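Local coordinates for fimbrium subunit Fim1C (Bacteroides vulgatus, PDB 4QB7), which is probably a component of the tip of the fimbrium, a surface filament that mediates cell adhesion and biofilm formation, at residues W84-P98 and D139-N153. Residues are numbered along the deposited sequence; the frame is centred on the assembly and turned at random.
With SO4 (sulfate ion), chain L; SO4 (sulfate ion), chain N; SO4 (sulfate ion), chain I.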
ATOM      1  N   TRP A  84      33.568  -1.708   6.999  1.00 50.53           N
ATOM      2  CA  TRP A  84      33.626  -3.037   6.395  1.00 49.42           C
ATOM      3  C   TRP A  84      34.641  -3.855   7.162  1.00 58.13           C
ATOM      4  O   TRP A  84      35.619  -3.282   7.653  1.00 59.15           O
ATOM      5  CB  TRP A  84      34.017  -2.980   4.912  1.00 47.29           C
ATOM      6  CG  TRP A  84      32.973  -2.385   4.009  1.00 47.79           C
ATOM      7  CD1 TRP A  84      33.006  -1.155   3.430  1.00 50.76           C
ATOM      8  CD2 TRP A  84      31.748  -3.007   3.564  1.00 46.83           C
ATOM      9  NE1 TRP A  84      31.875  -0.956   2.672  1.00 50.05           N
ATOM     10  CE2 TRP A  84      31.082  -2.075   2.742  1.00 51.02           C
ATOM     11  CE3 TRP A  84      31.150  -4.262   3.786  1.00 47.31           C
ATOM     12  CZ2 TRP A  84      29.859  -2.365   2.115  1.00 49.78           C
ATOM     13  CZ3 TRP A  84      29.926  -4.536   3.199  1.00 48.48           C
ATOM     14  CH2 TRP A  84      29.301  -3.604   2.354  1.00 49.19           C
ATOM     15  N   PRO A  85      34.485  -5.185   7.281  1.00 56.44           N
ATOM     16  CA  PRO A  85      35.512  -5.961   7.989  1.00 56.73           C
ATOM     17  C   PRO A  85      36.890  -5.863   7.309  1.00 61.89           C
ATOM     18  O   PRO A  85      36.976  -5.651   6.094  1.00 60.46           O
ATOM     19  CB  PRO A  85      34.956  -7.388   7.949  1.00 57.78           C
ATOM     20  CG  PRO A  85      33.502  -7.236   7.714  1.00 61.59           C
ATOM     21  CD  PRO A  85      33.389  -6.058   6.811  1.00 57.39           C
ATOM     22  N   ILE A  86      37.963  -5.974   8.104  1.00 61.74           N
ATOM     23  CA  ILE A  86      39.349  -5.985   7.603  1.00 63.67           C
ATOM     24  C   ILE A  86      39.630  -7.387   7.025  1.00 66.58           C
ATOM     25  O   ILE A  86      40.386  -7.514   6.062  1.00 67.53           O
ATOM     26  CB  ILE A  86      40.388  -5.595   8.699  1.00 69.23           C
ATOM     27  CG1 ILE A  86      40.029  -4.265   9.388  1.00 71.46           C
ATOM     28  CG2 ILE A  86      41.807  -5.489   8.119  1.00 71.27           C
ATOM     29  CD1 ILE A  86      40.324  -4.245  10.964  1.00 86.53           C
ATOM     30  N   ASP A  87      38.998  -8.433   7.599  1.00 60.18           N
ATOM     31  CA  ASP A  87      39.172  -9.806   7.137  1.00 58.39           C
ATOM     32  C   ASP A  87      38.099 -10.159   6.052  1.00 59.00           C
ATOM     33  O   ASP A  87      37.570  -9.249   5.419  1.00 57.88           O
ATOM     34  CB  ASP A  87      39.164 -10.782   8.333  1.00 59.69           C
ATOM     35  CG  ASP A  87      37.920 -10.730   9.200  1.00 64.47           C
ATOM     36  OD1 ASP A  87      36.961 -10.024   8.823  1.00 64.03           O
ATOM     37  OD2 ASP A  87      37.889 -11.431  10.240  1.00 67.17           O
ATOM     38  N   ASP A  88      37.804 -11.464   5.832  1.00 53.11           N
ATOM     39  CA  ASP A  88      36.935 -11.960   4.768  1.00 51.27           C
ATOM     40  C   ASP A  88      35.479 -12.185   5.200  1.00 52.77           C
ATOM     41  O   ASP A  88      34.696 -12.808   4.464  1.00 51.30           O
ATOM     42  CB  ASP A  88      37.519 -13.239   4.156  1.00 53.67           C
ATOM     43  CG  ASP A  88      37.943 -14.350   5.113  1.00 63.81           C
ATOM     44  OD1 ASP A  88      37.436 -14.387   6.268  1.00 61.59           O
ATOM     45  OD2 ASP A  88      38.732 -15.207   4.694  1.00 72.85           O
ATOM     46  N   LYS A  89      35.108 -11.614   6.362  1.00 47.44           N
ATOM     47  CA  LYS A  89      33.759 -11.643   6.896  1.00 45.38           C
ATOM     48  C   LYS A  89      32.814 -10.910   5.949  1.00 46.09           C
ATOM     49  O   LYS A  89      33.223  -9.963   5.260  1.00 45.38           O
ATOM     50  CB  LYS A  89      33.725 -11.013   8.293  1.00 47.75           C
ATOM     51  CG  LYS A  89      34.150 -11.971   9.380  1.00 48.23           C
ATOM     52  CD  LYS A  89      33.707 -11.497  10.754  1.00 56.11           C
ATOM     53  CE  LYS A  89      34.816 -10.909  11.584  1.00 72.16           C
ATOM     54  NZ  LYS A  89      35.225  -9.574  11.071  1.00 80.36           N
ATOM     55  N   LYS A  90      31.556 -11.358   5.915  1.00 40.39           N
ATOM     56  CA  LYS A  90      30.501 -10.827   5.053  1.00 38.80           C
ATOM     57  C   LYS A  90      29.419 -10.139   5.877  1.00 44.81           C
ATOM     58  O   LYS A  90      29.263 -10.456   7.064  1.00 45.08           O
ATOM     59  CB  LYS A  90      29.897 -11.964   4.207  1.00 39.58           C
ATOM     60  CG  LYS A  90      30.880 -12.510   3.161  1.00 41.13           C
ATOM     61  CD  LYS A  90      30.337 -13.671   2.334  1.00 40.71           C
ATOM     62  CE  LYS A  90      31.410 -14.087   1.367  1.00 44.34           C
ATOM     63  NZ  LYS A  90      31.143 -15.378   0.689  1.00 47.63           N
ATOM     64  N   ILE A  91      28.692  -9.173   5.263  1.00 41.82           N
ATOM     65  CA  ILE A  91      27.563  -8.489   5.923  1.00 41.33           C
ATOM     66  C   ILE A  91      26.330  -8.577   5.032  1.00 45.40           C
ATOM     67  O   ILE A  91      26.394  -8.271   3.840  1.00 44.94           O
ATOM     68  CB  ILE A  91      27.847  -7.013   6.353  1.00 43.88           C
ATOM     69  CG1 ILE A  91      29.152  -6.891   7.186  1.00 43.87           C
ATOM     70  CG2 ILE A  91      26.658  -6.441   7.153  1.00 42.27           C
ATOM     71  CD1 ILE A  91      29.652  -5.475   7.179  1.00 47.57           C
ATOM     72  N   THR A  92      25.216  -9.033   5.616  1.00 42.59           N
ATOM     73  CA  THR A  92      23.934  -9.151   4.945  1.00 41.09           C
ATOM     74  C   THR A  92      23.033  -8.037   5.463  1.00 44.64           C
ATOM     75  O   THR A  92      22.879  -7.845   6.680  1.00 44.55           O
ATOM     76  CB  THR A  92      23.342 -10.561   5.110  1.00 40.53           C
ATOM     77  OG1 THR A  92      24.043 -11.414   4.227  1.00 42.35           O
ATOM     78  CG2 THR A  92      21.868 -10.631   4.724  1.00 34.53           C
ATOM     79  N   PHE A  93      22.432  -7.310   4.518  1.00 39.50           N
ATOM     80  CA  PHE A  93      21.570  -6.182   4.806  1.00 37.44           C
ATOM     81  C   PHE A  93      20.133  -6.475   4.427  1.00 43.02           C
ATOM     82  O   PHE A  93      19.859  -7.286   3.538  1.00 41.74           O
ATOM     83  CB  PHE A  93      22.077  -4.927   4.060  1.00 37.59           C
ATOM     84  CG  PHE A  93      23.487  -4.511   4.426  1.00 38.01           C
ATOM     85  CD1 PHE A  93      24.586  -5.069   3.779  1.00 39.52           C
ATOM     86  CD2 PHE A  93      23.717  -3.562   5.420  1.00 39.49           C
ATOM     87  CE1 PHE A  93      25.891  -4.706   4.140  1.00 40.44           C
ATOM     88  CE2 PHE A  93      25.018  -3.197   5.775  1.00 42.09           C
ATOM     89  CZ  PHE A  93      26.098  -3.758   5.120  1.00 39.58           C
ATOM     90  N   PHE A  94      19.220  -5.814   5.155  1.00 40.98           N
ATOM     91  CA  PHE A  94      17.769  -5.731   4.965  1.00 40.42           C
ATOM     92  C   PHE A  94      17.378  -4.301   5.282  1.00 42.90           C
ATOM     93  O   PHE A  94      18.066  -3.638   6.066  1.00 42.45           O
ATOM     94  CB  PHE A  94      16.995  -6.734   5.852  1.00 41.94           C
ATOM     95  CG  PHE A  94      17.374  -8.174   5.637  1.00 42.61           C
ATOM     96  CD1 PHE A  94      16.812  -8.910   4.597  1.00 43.78           C
ATOM     97  CD2 PHE A  94      18.303  -8.795   6.465  1.00 43.33           C
ATOM     98  CE1 PHE A  94      17.175 -10.245   4.398  1.00 44.16           C
ATOM     99  CE2 PHE A  94      18.652 -10.137   6.273  1.00 44.53           C
ATOM    100  CZ  PHE A  94      18.102 -10.842   5.229  1.00 42.06           C
ATOM    101  N   ALA A  95      16.288  -3.820   4.706  1.00 37.66           N
ATOM    102  CA  ALA A  95      15.836  -2.460   4.970  1.00 36.77           C
ATOM    103  C   ALA A  95      14.329  -2.374   4.818  1.00 41.57           C
ATOM    104  O   ALA A  95      13.749  -3.182   4.095  1.00 38.61           O
ATOM    105  CB  ALA A  95      16.518  -1.487   4.022  1.00 36.77           C
ATOM    106  N   TYR A  96      13.706  -1.400   5.496  1.00 40.15           N
ATOM    107  CA  TYR A  96      12.268  -1.112   5.405  1.00 40.58           C
ATOM    108  C   TYR A  96      12.068   0.416   5.468  1.00 43.94           C
ATOM    109  O   TYR A  96      12.954   1.165   5.900  1.00 42.67           O
ATOM    110  CB  TYR A  96      11.458  -1.836   6.531  1.00 41.90           C
ATOM    111  CG  TYR A  96      11.591  -1.156   7.874  1.00 42.58           C
ATOM    112  CD1 TYR A  96      12.722  -1.344   8.661  1.00 44.08           C
ATOM    113  CD2 TYR A  96      10.645  -0.220   8.302  1.00 42.94           C
ATOM    114  CE1 TYR A  96      12.920  -0.616   9.832  1.00 43.74           C
ATOM    115  CE2 TYR A  96      10.848   0.537   9.456  1.00 43.49           C
ATOM    116  CZ  TYR A  96      11.991   0.335  10.213  1.00 46.97           C
ATOM    117  OH  TYR A  96      12.186   1.034  11.376  1.00 48.15           O
ATOM    118  N   ALA A  97      10.893   0.866   5.070  1.00 40.50           N
ATOM    119  CA  ALA A  97      10.525   2.279   5.138  1.00 39.85           C
ATOM    120  C   ALA A  97       9.003   2.402   5.159  1.00 43.00           C
ATOM    121  O   ALA A  97       8.318   1.502   4.656  1.00 39.65           O
ATOM    122  CB  ALA A  97      11.135   3.083   3.998  1.00 39.92           C
ATOM    123  N   PRO A  98       8.448   3.465   5.802  1.00 42.25           N
ATOM    124  CA  PRO A  98       9.140   4.592   6.468  1.00 42.77           C
ATOM    125  C   PRO A  98       9.746   4.130   7.786  1.00 47.94           C
ATOM    126  O   PRO A  98       9.268   3.157   8.359  1.00 49.12           O
ATOM    127  CB  PRO A  98       8.013   5.619   6.656  1.00 44.18           C
ATOM    128  CG  PRO A  98       6.786   4.786   6.795  1.00 47.76           C
ATOM    129  CD  PRO A  98       6.984   3.620   5.876  1.00 43.10           C
ATOM    130  N   ASP A 139       2.677   3.478   3.119  1.00 44.39           N
ATOM    131  CA  ASP A 139       3.114   2.732   1.934  1.00 42.61           C
ATOM    132  C   ASP A 139       4.402   2.016   2.367  1.00 46.87           C
ATOM    133  O   ASP A 139       5.502   2.563   2.224  1.00 47.61           O
ATOM    134  CB  ASP A 139       3.298   3.672   0.727  1.00 43.28           C
ATOM    135  CG  ASP A 139       3.868   3.041  -0.532  1.00 49.35           C
ATOM    136  OD1 ASP A 139       3.860   1.787  -0.628  1.00 47.34           O
ATOM    137  OD2 ASP A 139       4.328   3.807  -1.433  1.00 56.32           O
ATOM    138  N   LEU A 140       4.239   0.827   3.003  1.00 41.04           N
ATOM    139  CA  LEU A 140       5.329   0.023   3.538  1.00 38.65           C
ATOM    140  C   LEU A 140       6.154  -0.564   2.416  1.00 44.27           C
ATOM    141  O   LEU A 140       5.637  -1.319   1.589  1.00 43.68           O
ATOM    142  CB  LEU A 140       4.802  -1.095   4.466  1.00 37.33           C
ATOM    143  CG  LEU A 140       5.864  -2.018   5.105  1.00 39.45           C
ATOM    144  CD1 LEU A 140       6.700  -1.283   6.140  1.00 37.89           C
ATOM    145  CD2 LEU A 140       5.233  -3.274   5.672  1.00 39.27           C
ATOM    146  N   VAL A 141       7.450  -0.217   2.399  1.00 41.66           N
ATOM    147  CA  VAL A 141       8.390  -0.715   1.402  1.00 40.16           C
ATOM    148  C   VAL A 141       9.466  -1.511   2.113  1.00 44.92           C
ATOM    149  O   VAL A 141       9.811  -1.219   3.261  1.00 46.57           O
ATOM    150  CB  VAL A 141       8.986   0.381   0.463  1.00 43.27           C
ATOM    151  CG1 VAL A 141       7.916   1.064  -0.359  1.00 42.07           C
ATOM    152  CG2 VAL A 141       9.822   1.399   1.212  1.00 43.60           C
ATOM    153  N   THR A 142       9.968  -2.553   1.470  1.00 40.88           N
ATOM    154  CA  THR A 142      11.038  -3.344   2.077  1.00 40.55           C
ATOM    155  C   THR A 142      12.076  -3.681   1.050  1.00 44.59           C
ATOM    156  O   THR A 142      11.838  -3.587  -0.154  1.00 45.45           O
ATOM    157  CB  THR A 142      10.559  -4.641   2.750  1.00 40.34           C
ATOM    158  OG1 THR A 142      10.293  -5.613   1.726  1.00 41.79           O
ATOM    159  CG2 THR A 142       9.379  -4.436   3.676  1.00 37.04           C
ATOM    160  N   ASP A 143      13.216  -4.115   1.544  1.00 40.87           N
ATOM    161  CA  ASP A 143      14.317  -4.556   0.739  1.00 40.72           C
ATOM    162  C   ASP A 143      14.912  -5.817   1.350  1.00 45.47           C
ATOM    163  O   ASP A 143      15.468  -5.771   2.443  1.00 45.68           O
ATOM    164  CB  ASP A 143      15.368  -3.450   0.607  1.00 41.79           C
ATOM    165  CG  ASP A 143      16.487  -3.812  -0.339  1.00 45.95           C
ATOM    166  OD1 ASP A 143      16.507  -4.967  -0.820  1.00 45.28           O
ATOM    167  OD2 ASP A 143      17.358  -2.961  -0.571  1.00 52.11           O
ATOM    168  N   CYS A 144      14.774  -6.937   0.637  1.00 43.12           N
ATOM    169  CA  CYS A 144      15.351  -8.222   0.998  1.00 44.66           C
ATOM    170  C   CYS A 144      15.920  -8.912  -0.267  1.00 49.34           C
ATOM    171  O   CYS A 144      15.975 -10.141  -0.340  1.00 48.73           O
ATOM    172  CB  CYS A 144      14.358  -9.103   1.751  1.00 46.42           C
ATOM    173  SG  CYS A 144      12.857  -9.513   0.829  1.00 50.89           S
ATOM    174  N   HIS A 145      16.414  -8.098  -1.239  1.00 48.03           N
ATOM    175  CA  HIS A 145      17.008  -8.634  -2.463  1.00 49.12           C
ATOM    176  C   HIS A 145      18.435  -9.161  -2.142  1.00 51.80           C
ATOM    177  O   HIS A 145      19.089  -8.701  -1.193  1.00 49.96           O
ATOM    178  CB  HIS A 145      16.922  -7.657  -3.675  1.00 50.56           C
ATOM    179  CG  HIS A 145      17.896  -6.516  -3.739  1.00 54.84           C
ATOM    180  ND1 HIS A 145      17.860  -5.469  -2.825  1.00 56.66           N
ATOM    181  CD2 HIS A 145      18.796  -6.208  -4.705  1.00 57.62           C
ATOM    182  CE1 HIS A 145      18.784  -4.604  -3.215  1.00 55.96           C
ATOM    183  NE2 HIS A 145      19.363  -4.993  -4.350  1.00 57.19           N
ATOM    184  N   THR A 146      18.838 -10.220  -2.875  1.00 47.97           N
ATOM    185  CA  THR A 146      20.065 -10.992  -2.669  1.00 47.97           C
ATOM    186  C   THR A 146      21.330 -10.173  -2.935  1.00 51.87           C
ATOM    187  O   THR A 146      22.363 -10.465  -2.346  1.00 51.81           O
ATOM    188  CB  THR A 146      20.031 -12.291  -3.496  1.00 57.64           C
ATOM    189  OG1 THR A 146      20.072 -11.978  -4.885  1.00 69.07           O
ATOM    190  CG2 THR A 146      18.778 -13.129  -3.221  1.00 49.90           C
ATOM    191  N   ALA A 147      21.248  -9.134  -3.775  1.00 48.60           N
ATOM    192  CA  ALA A 147      22.393  -8.287  -4.095  1.00 47.97           C
ATOM    193  C   ALA A 147      22.855  -7.424  -2.893  1.00 49.82           C
ATOM    194  O   ALA A 147      23.886  -6.782  -3.004  1.00 50.98           O
ATOM    195  CB  ALA A 147      22.079  -7.410  -5.289  1.00 48.79           C
ATOM    196  N   ILE A 148      22.139  -7.429  -1.750  1.00 43.54           N
ATOM    197  CA  ILE A 148      22.607  -6.709  -0.561  1.00 41.79           C
ATOM    198  C   ILE A 148      22.919  -7.730   0.561  1.00 46.43           C
ATOM    199  O   ILE A 148      23.140  -7.346   1.705  1.00 47.16           O
ATOM    200  CB  ILE A 148      21.730  -5.531  -0.092  1.00 43.62           C
ATOM    201  CG1 ILE A 148      20.279  -5.947   0.248  1.00 43.18           C
ATOM    202  CG2 ILE A 148      21.808  -4.398  -1.108  1.00 44.58           C
ATOM    203  CD1 ILE A 148      19.550  -4.969   1.170  1.00 45.72           C
ATOM    204  N   GLN A 149      22.994  -9.023   0.195  1.00 42.90           N
ATOM    205  CA  GLN A 149      23.391 -10.136   1.058  1.00 43.11           C
ATOM    206  C   GLN A 149      24.812 -10.546   0.727  1.00 49.25           C
ATOM    207  O   GLN A 149      25.248 -10.419  -0.431  1.00 49.06           O
ATOM    208  CB  GLN A 149      22.457 -11.333   0.896  1.00 44.01           C
ATOM    209  CG  GLN A 149      21.019 -10.962   1.108  1.00 48.38           C
ATOM    210  CD  GLN A 149      20.072 -12.122   0.978  1.00 59.42           C
ATOM    211  OE1 GLN A 149      20.446 -13.244   0.612  1.00 51.89           O
ATOM    212  NE2 GLN A 149      18.806 -11.851   1.265  1.00 43.57           N
ATOM    213  N   ASP A 150      25.549 -11.034   1.743  1.00 47.13           N
ATOM    214  CA  ASP A 150      26.951 -11.490   1.618  1.00 47.68           C
ATOM    215  C   ASP A 150      27.838 -10.414   0.986  1.00 51.63           C
ATOM    216  O   ASP A 150      28.574 -10.673   0.026  1.00 52.32           O
ATOM    217  CB  ASP A 150      27.041 -12.804   0.819  1.00 49.64           C
ATOM    218  CG  ASP A 150      26.436 -14.001   1.501  1.00 55.59           C
ATOM    219  OD1 ASP A 150      26.376 -14.009   2.763  1.00 53.84           O
ATOM    220  OD2 ASP A 150      26.050 -14.942   0.788  1.00 62.29           O
ATOM    221  N   GLN A 151      27.757  -9.200   1.532  1.00 47.47           N
ATOM    222  CA  GLN A 151      28.527  -8.072   1.017  1.00 46.95           C
ATOM    223  C   GLN A 151      29.871  -7.935   1.707  1.00 50.58           C
ATOM    224  O   GLN A 151      30.002  -8.179   2.911  1.00 49.67           O
ATOM    225  CB  GLN A 151      27.733  -6.765   1.167  1.00 47.10           C
ATOM    226  CG  GLN A 151      26.394  -6.778   0.421  1.00 44.37           C
ATOM    227  CD  GLN A 151      26.584  -6.710  -1.078  1.00 55.29           C
ATOM    228  OE1 GLN A 151      26.472  -7.712  -1.795  1.00 45.65           O
ATOM    229  NE2 GLN A 151      26.857  -5.518  -1.591  1.00 49.33           N
ATOM    230  N   THR A 152      30.873  -7.582   0.912  1.00 47.53           N
ATOM    231  CA  THR A 152      32.219  -7.235   1.360  1.00 47.32           C
ATOM    232  C   THR A 152      32.505  -5.836   0.810  1.00 50.98           C
ATOM    233  O   THR A 152      31.713  -5.296   0.035  1.00 49.48           O
ATOM    234  CB  THR A 152      33.278  -8.258   0.947  1.00 49.47           C
ATOM    235  OG1 THR A 152      33.558  -8.163  -0.454  1.00 50.20           O
ATOM    236  CG2 THR A 152      32.949  -9.673   1.383  1.00 44.55           C
ATOM    237  N   ASN A 153      33.647  -5.278   1.166  1.00 48.77           N
ATOM    238  CA  ASN A 153      34.093  -3.981   0.688  1.00 49.22           C
ATOM    239  C   ASN A 153      34.232  -3.979  -0.844  1.00 53.80           C
ATOM    240  O   ASN A 153      34.156  -2.923  -1.456  1.00 54.29           O
ATOM    241  CB  ASN A 153      35.439  -3.670   1.356  1.00 52.99           C
ATOM    242  CG  ASN A 153      36.119  -2.409   0.890  1.00 92.38           C
ATOM    243  OD1 ASN A 153      35.545  -1.303   0.889  1.00 90.18           O
ATOM    244  ND2 ASN A 153      37.362  -2.562   0.461  1.00 87.24           N
TER
HETATM  245  S   SO4 L 411      37.096  -6.194  11.693  0.60102.10           S
HETATM  246  O1  SO4 L 411      36.937  -4.903  11.004  0.60102.63           O
HETATM  247  O2  SO4 L 411      35.852  -6.959  11.603  0.60101.39           O
HETATM  248  O3  SO4 L 411      38.191  -6.956  11.077  0.60101.30           O
HETATM  249  O4  SO4 L 411      37.392  -5.932  13.104  0.60102.52           O
HETATM  250  S   SO4 N 413      16.871 -10.585  -6.080  0.60 83.99           S
HETATM  251  O1  SO4 N 413      15.781  -9.728  -6.562  0.60 85.91           O
HETATM  252  O2  SO4 N 413      16.499 -11.091  -4.759  0.60 81.76           O
HETATM  253  O3  SO4 N 413      17.029 -11.732  -6.975  0.60 84.83           O
HETATM  254  O4  SO4 N 413      18.145  -9.803  -6.057  0.60 81.97           O
HETATM  255  S   SO4 I 408      28.671 -17.597  -0.559  0.60 97.26           S
HETATM  256  O1  SO4 I 408      28.061 -16.658  -1.511  0.60 98.68           O
HETATM  257  O2  SO4 I 408      27.850 -18.797  -0.425  0.60 96.12           O
HETATM  258  O3  SO4 I 408      29.977 -18.002  -1.067  0.60 98.53           O
HETATM  259  O4  SO4 I 408      28.803 -16.912   0.728  0.60 95.14           O
HETATM  260  O   HOH W   1      34.828  -6.231   3.779  1.00 41.46           O
HETATM  261  O   HOH W   2      26.596 -12.466   5.210  1.00 56.45           O
HETATM  262  O   HOH W   3      18.580  -8.877   1.512  1.00 43.43           O
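W84 lies with one indole face against the backbone of T152 and N153: N153 CA stands 3.9 Å from the centroid of the five-membered ring, a CH-pi contact 12° off the normal, while CH2 at the far end of the indole meets Q151 CB. A serine in place of W84 would probably leave N153 CA without its aromatic partner and the carbonyl of G158 without the NE1 donor. Beyond this, I91 and Q151 form an isolated antiparallel bridge with both backbone bonds made. D150 N then turns to a side chain, donating to T92 OG1 (2.9 Å) almost straight, at 169°. With OG1 turned anti to its own carbonyl carbon (chi1 -77°), the hydroxyl is placed to take this N-H; a water links it to D150 OD1, which also accepts from W52 N. F93 N donates to I148 O at 2.9 Å, and the same carbonyl oxygen lies in the plane of the F93 ring, at its edge. Residues 145-147 loop away from strand 90-97, while C144 CB stays at the edge of the F94 ring; the turn is pinned by D143 OD1, which accepts from H145 N (3.2 Å) in an Asx turn and also from H145 ND1. Beyond the loop, regular pairing resumes, A95 with D143 and A97 with V141, where A97 CB packs 3.5 Å from V141 CG2. In this transthyretin-clan fold, strand 90-97 runs between strands 40-47 and 141-143, and the latter pairs in turn with strand 159-178.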